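Local coordinates for protein extracellular ligand-binding receptor (Desulfitobacterium hafniense, PDB 4Q6B) that binds leucine and probably delivers amino acids to an ABC transporter as its extracellular substrate-binding component, at residues G62-A70 against S92-V100; A138-Y149 against Q169-Y180. All blocks are in the same frame, centred on the assembly; numbering follows the deposited sequence.

Contact 1. Residues G62-A70 against S92-V100; sequences GLAIAQAFA and SIYDQAGLV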
loop_
_atom_site.group_PDB
_atom_site.type_symbol
_atom_site.label_atom_id
_atom_site.label_comp_id
_atom_site.label_asym_id
_atom_site.label_seq_id
_atom_site.Cartn_x
_atom_site.Cartn_y
_atom_site.Cartn_z
ATOM N N GLY A 62 11.438 -12.115 8.829
ATOM C CA GLY A 62 11.360 -11.746 7.419
ATOM C C GLY A 62 12.577 -12.078 6.559
ATOM O O GLY A 62 12.437 -12.588 5.436
ATOM N N LEU A 63 13.759 -11.770 7.065
ATOM C CA LEU A 63 15.006 -12.103 6.353
ATOM C C LEU A 63 15.196 -13.622 6.246
ATOM O O LEU A 63 15.692 -14.124 5.237
ATOM C CB LEU A 63 16.228 -11.466 7.033
ATOM C CG LEU A 63 16.142 -9.916 7.050
ATOM C CD1 LEU A 63 17.347 -9.328 7.717
ATOM C CD2 LEU A 63 16.031 -9.328 5.620
ATOM N N ALA A 64 14.835 -14.360 7.293
ATOM C CA ALA A 64 14.946 -15.831 7.271
ATOM C C ALA A 64 14.013 -16.442 6.225
ATOM O O ALA A 64 14.390 -17.390 5.513
ATOM C CB ALA A 64 14.636 -16.395 8.650
ATOM N N ILE A 65 12.793 -15.921 6.147
ATOM C CA ILE A 65 11.818 -16.351 5.152
ATOM C C ILE A 65 12.341 -16.034 3.761
ATOM O O ILE A 65 12.250 -16.890 2.823
ATOM C CB ILE A 65 10.451 -15.665 5.423
ATOM C CG1 ILE A 65 9.797 -16.323 6.659
ATOM C CG2 ILE A 65 9.501 -15.708 4.201
ATOM C CD1 ILE A 65 8.564 -15.584 7.211
ATOM N N ALA A 66 12.933 -14.840 3.607
ATOM C CA ALA A 66 13.383 -14.426 2.260
ATOM C C ALA A 66 14.456 -15.398 1.756
ATOM O O ALA A 66 14.400 -15.859 0.587
ATOM C CB ALA A 66 13.935 -12.942 2.278
ATOM N N GLN A 67 15.427 -15.713 2.622
ATOM C CA GLN A 67 16.483 -16.644 2.275
ATOM C C GLN A 67 15.908 -18.023 2.009
ATOM O O GLN A 67 16.324 -18.699 1.085
ATOM C CB GLN A 67 17.562 -16.711 3.376
ATOM C CG GLN A 67 18.651 -17.777 3.169
ATOM C CD GLN A 67 19.281 -17.766 1.775
ATOM O OE1 GLN A 67 19.181 -16.779 1.031
ATOM N NE2 GLN A 67 19.916 -18.885 1.402
ATOM N N ALA A 68 14.941 -18.447 2.815
ATOM C CA ALA A 68 14.344 -19.765 2.578
ATOM C C ALA A 68 13.628 -19.832 1.236
ATOM O O ALA A 68 13.715 -20.878 0.539
ATOM C CB ALA A 68 13.407 -20.133 3.690
ATOM N N PHE A 69 12.883 -18.793 0.893
ATOM C CA PHE A 69 12.276 -18.764 -0.462
ATOM C C PHE A 69 13.337 -18.728 -1.543
ATOM O O PHE A 69 13.275 -19.464 -2.545
ATOM C CB PHE A 69 11.342 -17.559 -0.630
ATOM C CG PHE A 69 10.010 -17.720 0.033
ATOM C CD1 PHE A 69 9.427 -18.969 0.155
ATOM C CD2 PHE A 69 9.352 -16.615 0.557
ATOM C CE1 PHE A 69 8.126 -19.112 0.719
ATOM C CE2 PHE A 69 8.062 -16.734 1.136
ATOM C CZ PHE A 69 7.451 -18.006 1.239
ATOM N N ALA A 70 14.315 -17.832 -1.395
ATOM C CA ALA A 70 15.373 -17.696 -2.401
ATOM C C ALA A 70 16.185 -18.958 -2.644
ATOM O O ALA A 70 16.670 -19.186 -3.757
ATOM C CB ALA A 70 16.324 -16.519 -2.035
ATOM N N SER A 92 16.904 -7.219 -0.952
ATOM C CA SER A 92 18.307 -7.409 -1.359
ATOM C C SER A 92 18.571 -8.900 -1.591
ATOM O O SER A 92 19.295 -9.277 -2.511
ATOM C CB SER A 92 19.267 -6.851 -0.297
ATOM O OG SER A 92 20.642 -7.097 -0.708
ATOM N N ILE A 93 18.026 -9.737 -0.713
ATOM C CA ILE A 93 18.152 -11.181 -0.826
ATOM C C ILE A 93 17.435 -11.668 -2.082
ATOM O O ILE A 93 17.966 -12.479 -2.841
ATOM C CB ILE A 93 17.567 -11.883 0.432
ATOM C CG1 ILE A 93 18.410 -11.531 1.673
ATOM C CG2 ILE A 93 17.494 -13.435 0.228
ATOM C CD1 ILE A 93 17.799 -12.077 2.977
ATOM N N TYR A 94 16.199 -11.219 -2.315
ATOM C CA TYR A 94 15.491 -11.651 -3.515
ATOM C C TYR A 94 16.198 -11.168 -4.767
ATOM O O TYR A 94 16.374 -11.945 -5.705
ATOM C CB TYR A 94 14.081 -11.093 -3.460
ATOM C CG TYR A 94 13.238 -11.640 -2.314
ATOM C CD1 TYR A 94 12.979 -13.017 -2.184
ATOM C CD2 TYR A 94 12.665 -10.772 -1.385
ATOM C CE1 TYR A 94 12.210 -13.515 -1.134
ATOM C CE2 TYR A 94 11.836 -11.246 -0.381
ATOM C CZ TYR A 94 11.618 -12.620 -0.254
ATOM O OH TYR A 94 10.831 -13.060 0.785
ATOM N N ASP A 95 16.671 -9.914 -4.767
ATOM C CA ASP A 95 17.305 -9.377 -5.971
ATOM C C ASP A 95 18.601 -10.124 -6.313
ATOM O O ASP A 95 18.871 -10.458 -7.486
ATOM C CB ASP A 95 17.566 -7.880 -5.808
ATOM C CG ASP A 95 17.940 -7.206 -7.126
ATOM O OD1 ASP A 95 17.116 -7.161 -8.042
ATOM O OD2 ASP A 95 19.069 -6.723 -7.232
ATOM N N GLN A 96 19.434 -10.368 -5.299
ATOM C CA GLN A 96 20.676 -11.084 -5.556
ATOM C C GLN A 96 20.410 -12.524 -6.015
ATOM O O GLN A 96 21.233 -13.115 -6.734
ATOM C CB GLN A 96 21.547 -11.111 -4.287
ATOM C CG GLN A 96 22.385 -9.895 -4.103
ATOM C CD GLN A 96 23.769 -10.104 -4.710
ATOM O OE1 GLN A 96 24.659 -10.714 -4.093
ATOM N NE2 GLN A 96 23.949 -9.621 -5.938
ATOM N N ALA A 97 19.312 -13.120 -5.551
ATOM C CA ALA A 97 18.907 -14.466 -6.037
ATOM C C ALA A 97 18.207 -14.503 -7.410
ATOM O O ALA A 97 17.923 -15.588 -7.955
ATOM C CB ALA A 97 18.015 -15.168 -5.008
ATOM N N GLY A 98 17.882 -13.341 -7.960
ATOM C CA GLY A 98 17.175 -13.300 -9.235
ATOM C C GLY A 98 15.786 -13.875 -9.065
ATOM O O GLY A 98 15.351 -14.660 -9.897
ATOM N N LEU A 99 15.118 -13.537 -7.957
ATOM C CA LEU A 99 13.742 -13.981 -7.731
ATOM C C LEU A 99 12.849 -12.770 -7.528
ATOM O O LEU A 99 13.161 -11.911 -6.701
ATOM C CB LEU A 99 13.729 -14.855 -6.469
ATOM C CG LEU A 99 12.410 -15.503 -6.037
ATOM C CD1 LEU A 99 11.946 -16.447 -7.153
ATOM C CD2 LEU A 99 12.681 -16.274 -4.741
ATOM N N VAL A 100 11.750 -12.701 -8.285
ATOM C CA VAL A 100 10.812 -11.589 -8.133
ATOM C C VAL A 100 10.226 -11.500 -6.740
ATOM O O VAL A 100 9.791 -12.496 -6.153
ATOM C CB VAL A 100 9.677 -11.670 -9.170
ATOM C CG1 VAL A 100 8.442 -10.783 -8.755
ATOM C CG2 VAL A 100 10.198 -11.246 -10.525
#

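Contact 2. Residues A138-Y149 against Q169-Y180; sequences AEQGHERMVIYY and QGITIVDRFNYY. With CA (calcium ion), chain E; CA (calcium ion), chain D.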
loop_
_atom_site.group_PDB
_atom_site.type_symbol
_atom_site.label_atom_id
_atom_site.label_comp_id
_atom_site.label_asym_id
_atom_site.label_seq_id
_atom_site.Cartn_x
_atom_site.Cartn_y
_atom_site.Cartn_z
ATOM N N ALA A 138 -5.684 21.182 -2.606
ATOM C CA ALA A 138 -5.657 22.537 -3.146
ATOM C C ALA A 138 -6.961 22.828 -3.884
ATOM O O ALA A 138 -7.472 23.923 -3.804
ATOM C CB ALA A 138 -4.477 22.760 -4.044
ATOM N N GLU A 139 -7.502 21.862 -4.615
ATOM C CA GLU A 139 -8.759 22.158 -5.322
ATOM C C GLU A 139 -9.913 22.393 -4.315
ATOM O O GLU A 139 -10.893 23.138 -4.587
ATOM C CB GLU A 139 -9.070 21.013 -6.254
ATOM C CG GLU A 139 -10.383 21.227 -7.054
ATOM C CD GLU A 139 -11.595 20.615 -6.359
ATOM O OE1 GLU A 139 -12.731 21.159 -6.524
ATOM O OE2 GLU A 139 -11.405 19.582 -5.665
ATOM N N GLN A 140 -9.788 21.778 -3.140
ATOM C CA GLN A 140 -10.756 21.976 -2.059
ATOM C C GLN A 140 -10.568 23.292 -1.302
ATOM O O GLN A 140 -11.356 23.633 -0.432
ATOM C CB GLN A 140 -10.791 20.771 -1.115
ATOM C CG GLN A 140 -11.254 19.512 -1.800
ATOM C CD GLN A 140 -12.709 19.611 -2.198
ATOM O OE1 GLN A 140 -13.581 19.749 -1.338
ATOM N NE2 GLN A 140 -12.983 19.580 -3.498
ATOM N N GLY A 141 -9.543 24.056 -1.629
ATOM C CA GLY A 141 -9.427 25.389 -1.029
ATOM C C GLY A 141 -8.464 25.441 0.158
ATOM O O GLY A 141 -8.442 26.444 0.879
ATOM N N HIS A 142 -7.673 24.400 0.373
ATOM C CA HIS A 142 -6.659 24.487 1.405
ATOM C C HIS A 142 -5.528 25.400 0.996
ATOM O O HIS A 142 -5.097 25.375 -0.141
ATOM C CB HIS A 142 -6.141 23.113 1.771
ATOM C CG HIS A 142 -7.159 22.287 2.472
ATOM N ND1 HIS A 142 -7.265 22.250 3.841
ATOM C CD2 HIS A 142 -8.161 21.520 1.994
ATOM C CE1 HIS A 142 -8.274 21.472 4.176
ATOM N NE2 HIS A 142 -8.828 21.007 3.074
ATOM N N GLU A 143 -5.061 26.208 1.941
ATOM C CA GLU A 143 -3.951 27.127 1.688
ATOM C C GLU A 143 -2.843 27.101 2.731
ATOM O O GLU A 143 -1.700 27.454 2.421
ATOM C CB GLU A 143 -4.461 28.577 1.589
ATOM C CG GLU A 143 -5.568 28.738 0.553
ATOM C CD GLU A 143 -5.766 30.163 0.081
ATOM O OE1 GLU A 143 -5.217 31.088 0.693
ATOM O OE2 GLU A 143 -6.478 30.340 -0.926
ATOM N N ARG A 144 -3.192 26.815 3.998
ATOM C CA ARG A 144 -2.250 26.897 5.130
ATOM C C ARG A 144 -2.434 25.633 5.976
ATOM O O ARG A 144 -3.471 25.466 6.592
ATOM C CB ARG A 144 -2.541 28.133 5.986
ATOM C CG ARG A 144 -2.563 29.457 5.203
ATOM C CD ARG A 144 -2.295 30.722 6.048
ATOM N NE ARG A 144 -0.999 31.249 5.606
ATOM C CZ ARG A 144 -0.021 31.713 6.381
ATOM N NH1 ARG A 144 -0.160 31.798 7.705
ATOM N NH2 ARG A 144 1.109 32.118 5.814
HETATM N N MSE A 145 -1.463 24.721 5.979
HETATM C CA MSE A 145 -1.692 23.432 6.630
HETATM C C MSE A 145 -0.583 23.124 7.648
HETATM O O MSE A 145 0.518 23.717 7.627
HETATM C CB MSE A 145 -1.795 22.306 5.583
HETATM C CG MSE A 145 -3.091 22.396 4.741
HETATM SE SE MSE A 145 -3.223 20.897 3.577
HETATM C CE MSE A 145 -3.495 19.486 4.930
ATOM N N VAL A 146 -0.874 22.176 8.539
ATOM C CA VAL A 146 0.099 21.700 9.542
ATOM C C VAL A 146 0.445 20.241 9.249
ATOM O O VAL A 146 -0.405 19.497 8.796
ATOM C CB VAL A 146 -0.477 21.813 10.986
ATOM C CG1 VAL A 146 0.376 21.056 12.026
ATOM C CG2 VAL A 146 -0.556 23.293 11.430
ATOM N N ILE A 147 1.683 19.818 9.497
ATOM C CA ILE A 147 2.046 18.413 9.280
ATOM C C ILE A 147 2.463 17.823 10.625
ATOM O O ILE A 147 3.376 18.341 11.280
ATOM C CB ILE A 147 3.210 18.247 8.268
ATOM C CG1 ILE A 147 2.789 18.700 6.858
ATOM C CG2 ILE A 147 3.674 16.761 8.174
ATOM C CD1 ILE A 147 3.983 18.694 5.890
ATOM N N TYR A 148 1.794 16.745 11.050
ATOM C CA TYR A 148 2.207 15.982 12.249
ATOM C C TYR A 148 2.943 14.782 11.708
ATOM O O TYR A 148 2.382 14.035 10.913
ATOM C CB TYR A 148 0.964 15.506 13.025
ATOM C CG TYR A 148 1.246 14.664 14.253
ATOM C CD1 TYR A 148 2.256 15.010 15.161
ATOM C CD2 TYR A 148 0.449 13.567 14.551
ATOM C CE1 TYR A 148 2.497 14.238 16.344
ATOM C CE2 TYR A 148 0.656 12.812 15.694
ATOM C CZ TYR A 148 1.673 13.152 16.599
ATOM O OH TYR A 148 1.906 12.392 17.723
ATOM N N TYR A 149 4.197 14.581 12.090
ATOM C CA TYR A 149 4.951 13.512 11.434
ATOM C C TYR A 149 5.754 12.661 12.422
ATOM O O TYR A 149 6.002 13.100 13.535
ATOM C CB TYR A 149 5.884 14.091 10.352
ATOM C CG TYR A 149 7.022 14.879 10.915
ATOM C CD1 TYR A 149 8.300 14.316 11.043
ATOM C CD2 TYR A 149 6.832 16.188 11.328
ATOM C CE1 TYR A 149 9.330 15.024 11.611
ATOM C CE2 TYR A 149 7.861 16.905 11.883
ATOM C CZ TYR A 149 9.097 16.333 12.004
ATOM O OH TYR A 149 10.128 17.061 12.555
ATOM N N GLN A 169 1.323 23.441 -5.195
ATOM C CA GLN A 169 -0.099 23.738 -5.316
ATOM C C GLN A 169 -0.501 25.074 -4.686
ATOM O O GLN A 169 -1.659 25.432 -4.687
ATOM C CB GLN A 169 -0.937 22.627 -4.702
ATOM C CG GLN A 169 -0.823 21.289 -5.387
ATOM C CD GLN A 169 -1.348 21.327 -6.799
ATOM O OE1 GLN A 169 -2.458 21.748 -7.035
ATOM N NE2 GLN A 169 -0.537 20.890 -7.740
ATOM N N GLY A 170 0.465 25.781 -4.121
ATOM C CA GLY A 170 0.214 27.034 -3.413
ATOM C C GLY A 170 -0.214 26.862 -1.967
ATOM O O GLY A 170 -0.746 27.798 -1.346
ATOM N N ILE A 171 0.011 25.683 -1.413
ATOM C CA ILE A 171 -0.242 25.457 0.019
ATOM C C ILE A 171 1.012 25.688 0.820
ATOM O O ILE A 171 2.084 25.129 0.508
ATOM C CB ILE A 171 -0.764 24.015 0.234
ATOM C CG1 ILE A 171 -2.056 23.804 -0.564
ATOM C CG2 ILE A 171 -1.007 23.701 1.714
ATOM C CD1 ILE A 171 -2.481 22.331 -0.576
ATOM N N THR A 172 0.897 26.519 1.872
ATOM C CA THR A 172 2.004 26.809 2.763
ATOM C C THR A 172 1.888 25.876 3.956
ATOM O O THR A 172 0.782 25.687 4.478
ATOM C CB THR A 172 1.868 28.254 3.268
ATOM O OG1 THR A 172 1.900 29.147 2.148
ATOM C CG2 THR A 172 2.989 28.616 4.227
ATOM N N ILE A 173 3.009 25.312 4.388
ATOM C CA ILE A 173 3.046 24.539 5.610
ATOM C C ILE A 173 3.407 25.506 6.727
ATOM O O ILE A 173 4.545 25.973 6.806
ATOM C CB ILE A 173 4.066 23.386 5.534
ATOM C CG1 ILE A 173 3.712 22.426 4.374
ATOM C CG2 ILE A 173 4.128 22.626 6.874
ATOM C CD1 ILE A 173 2.253 21.833 4.461
ATOM N N VAL A 174 2.441 25.830 7.585
ATOM C CA VAL A 174 2.670 26.848 8.600
ATOM C C VAL A 174 3.311 26.276 9.874
ATOM O O VAL A 174 3.866 27.017 10.669
ATOM C CB VAL A 174 1.371 27.622 8.949
ATOM C CG1 VAL A 174 0.817 28.317 7.698
ATOM C CG2 VAL A 174 0.334 26.686 9.593
ATOM N N ASP A 175 3.239 24.957 10.066
ATOM C CA ASP A 175 3.962 24.358 11.193
ATOM C C ASP A 175 4.123 22.876 10.921
ATOM O O ASP A 175 3.277 22.270 10.303
ATOM C CB ASP A 175 3.207 24.569 12.515
ATOM C CG ASP A 175 4.032 24.191 13.756
ATOM O OD1 ASP A 175 5.303 24.227 13.723
ATOM O OD2 ASP A 175 3.385 23.898 14.808
ATOM N N ARG A 176 5.228 22.300 11.364
ATOM C CA ARG A 176 5.357 20.848 11.371
ATOM C C ARG A 176 5.798 20.481 12.782
ATOM O O ARG A 176 6.486 21.280 13.485
ATOM C CB ARG A 176 6.366 20.356 10.299
ATOM C CG ARG A 176 7.804 20.598 10.669
ATOM C CD ARG A 176 8.727 19.676 9.879
ATOM N NE ARG A 176 8.448 19.709 8.447
ATOM C CZ ARG A 176 8.924 18.814 7.579
ATOM N NH1 ARG A 176 8.630 18.911 6.283
ATOM N NH2 ARG A 176 9.684 17.816 8.006
ATOM N N PHE A 177 5.331 19.335 13.275
ATOM C CA PHE A 177 5.649 18.907 14.653
ATOM C C PHE A 177 5.618 17.387 14.754
ATOM O O PHE A 177 4.987 16.715 13.920
ATOM C CB PHE A 177 4.719 19.557 15.697
ATOM C CG PHE A 177 3.292 18.996 15.713
ATOM C CD1 PHE A 177 2.433 19.148 14.617
ATOM C CD2 PHE A 177 2.805 18.307 16.836
ATOM C CE1 PHE A 177 1.104 18.653 14.653
ATOM C CE2 PHE A 177 1.477 17.812 16.869
ATOM C CZ PHE A 177 0.638 17.966 15.767
ATOM N N ASN A 178 6.325 16.838 15.745
ATOM C CA ASN A 178 6.406 15.380 15.870
ATOM C C ASN A 178 6.125 14.830 17.264
ATOM O O ASN A 178 6.174 13.602 17.501
ATOM C CB ASN A 178 7.750 14.902 15.377
ATOM C CG ASN A 178 8.905 15.450 16.207
ATOM O OD1 ASN A 178 9.632 16.333 15.762
ATOM N ND2 ASN A 178 9.081 14.922 17.400
ATOM N N TYR A 179 5.851 15.736 18.200
ATOM C CA TYR A 179 5.582 15.332 19.576
ATOM C C TYR A 179 4.738 16.373 20.282
ATOM O O TYR A 179 4.970 17.571 20.097
ATOM C CB TYR A 179 6.883 15.151 20.356
ATOM C CG TYR A 179 6.683 14.647 21.780
ATOM C CD1 TYR A 179 6.336 13.332 22.014
ATOM C CD2 TYR A 179 6.837 15.489 22.899
ATOM C CE1 TYR A 179 6.142 12.844 23.287
ATOM C CE2 TYR A 179 6.643 15.001 24.183
ATOM C CZ TYR A 179 6.287 13.693 24.372
ATOM O OH TYR A 179 6.107 13.187 25.629
ATOM N N TYR A 180 3.797 15.909 21.113
ATOM C CA TYR A 180 3.155 16.748 22.128
ATOM C C TYR A 180 3.020 15.922 23.404
ATOM O O TYR A 180 2.775 14.715 23.318
ATOM C CB TYR A 180 1.786 17.268 21.632
ATOM C CG TYR A 180 0.777 16.195 21.324
ATOM C CD1 TYR A 180 0.820 15.484 20.133
ATOM C CD2 TYR A 180 -0.227 15.898 22.218
ATOM C CE1 TYR A 180 -0.106 14.499 19.867
ATOM C CE2 TYR A 180 -1.145 14.910 21.962
ATOM C CZ TYR A 180 -1.072 14.215 20.798
ATOM O OH TYR A 180 -1.990 13.232 20.580
HETATM CA CA CA E . 7.255 23.133 14.682
HETATM CA CA CA D . -0.963 30.173 -1.491
HETATM O O HOH W 1 -0.692 29.686 1.033
HETATM O O HOH W 2 -2.687 31.799 -0.684
HETATM O O HOH W 3 3.456 12.699 20.101
HETATM O O HOH W 4 1.828 29.794 -1.841
HETATM O O HOH W 5 -2.809 29.387 -2.123
HETATM O O HOH W 6 0.393 32.182 -0.817
HETATM O O HOH W 7 8.512 21.597 16.640
#

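Contact 1. Residues G62-A70 against S92-V100
Ile93 is the bump and helix 62-70 supplies the hollow: the Ile93 side chain lodges as a knob in the hole bounded by Leu63, Ala66, Gln67 and Ala70. The two branches divide the work. Ile93 CD1 reaches back along the groove to lie 3.7 Å from Leu63 O and 4.0 Å from Ala66 CB, while Ile93 CG2, anti to the backbone N, fills the forward half, 4.0 Å from Ala70 CB, where one modelled conformer of Gln67 also borders it. A second bump is the ring of Tyr94, which meets Ala66 obliquely, on the sheet side of the knob; Tyr94 CZ comes within 3.4 Å of Ala66 CB, a close fit of ring against methyl. The axes run nearly parallel, 15° apart and 9.2 Å at closest approach. Both helices flank the parallel sheet of a periplasmic-binding-protein lobe, and Phe69, Tyr94 and Leu99 all rest on strand 75-79. On that inner side Phe69 and Tyr94 run alongside each other in the same direction, with Tyr94 OH in the plane of the Phe69 ring at its edge, 3.9 Å from Phe69 CD2; the hydroxyl is hydrogen-bonded to His81. Farther along, small meets small, Ala70 CB against Ala97 CB at 3.7 Å. Gly98, with positive phi, closes the last turn of helix 84-97 in a Schellman motif, and the chain turns so that Leu99 CD2 tucks under Ala70 CA, 3.8 Å away.

Contact 2. Residues A138-Y149 against Q169-Y180
Different first torsions bring the rings of Tyr148 and Phe177 together: Tyr148 carries CG anti to its own N (chi1 178°), whereas Phe177 holds CG between N and the carbonyl carbon (chi1 73°), which swings its ring over the neighbouring strand. The result is an offset stack, centroids 4.6 Å apart and planes at 25°, with Tyr148 CD1 over one Phe177 face near the rim. Val146 CG1 meets the ring edge at Phe177 CE1, 3.6 Å away, and Tyr180 crosses the hydroxyl end of Tyr148 to complete an aromatic cluster. Strands 144-149 and 172-177 belong to a beta-alpha-beta unit through helix 153-168, and pair in parallel at the border of the sheet. Six backbone bonds join them, from Thr172 N to Glu143 O (2.8 Å) through to Tyr149 N to Phe177 O (2.9 Å). On the face toward helix 153-168, Ile147 CD1 packs on Ile173 CD1 at 3.9 Å. Farther along, the Tyr149 ring has Asn178 CB over one face, a CH-pi contact 4.0 Å from the centroid, and Arg176 NH2 over the opposite face; the cation-pi attraction is at most weak, and the guanidinium is salt-bridged to Glu163. Asp175 OD1 and Arg176 O both bind one calcium ion, while Lys192 and Trp193 hold Asp175 OD2. At the other end Gly170 O binds a second calcium ion at 2.4 Å, and a water on that ion also donates to Glu143 O and meets Thr172 OG1.

Contact 1 and contact 2 lie on opposite sides of the chain's centre, their centres 40 Å apart and their nearest atoms about 25 Å apart, so neither touches the other. Each is associated with a different sheet: 62-70 and 92-100 flank the five-stranded parallel one, while 138-149 and 169-180 hold the 172-177 border of the mixed one. This fits the two-lobed build of periplasmic binding proteins. The leucine pocket draws on Arg82, Ser84 and Thr107 as well as Asn231 and Tyr285, and both contacts lie away from it. Calcium is the shared feature, since Ala97 O in contact 1 also binds an ion, distinct from the two of contact 2.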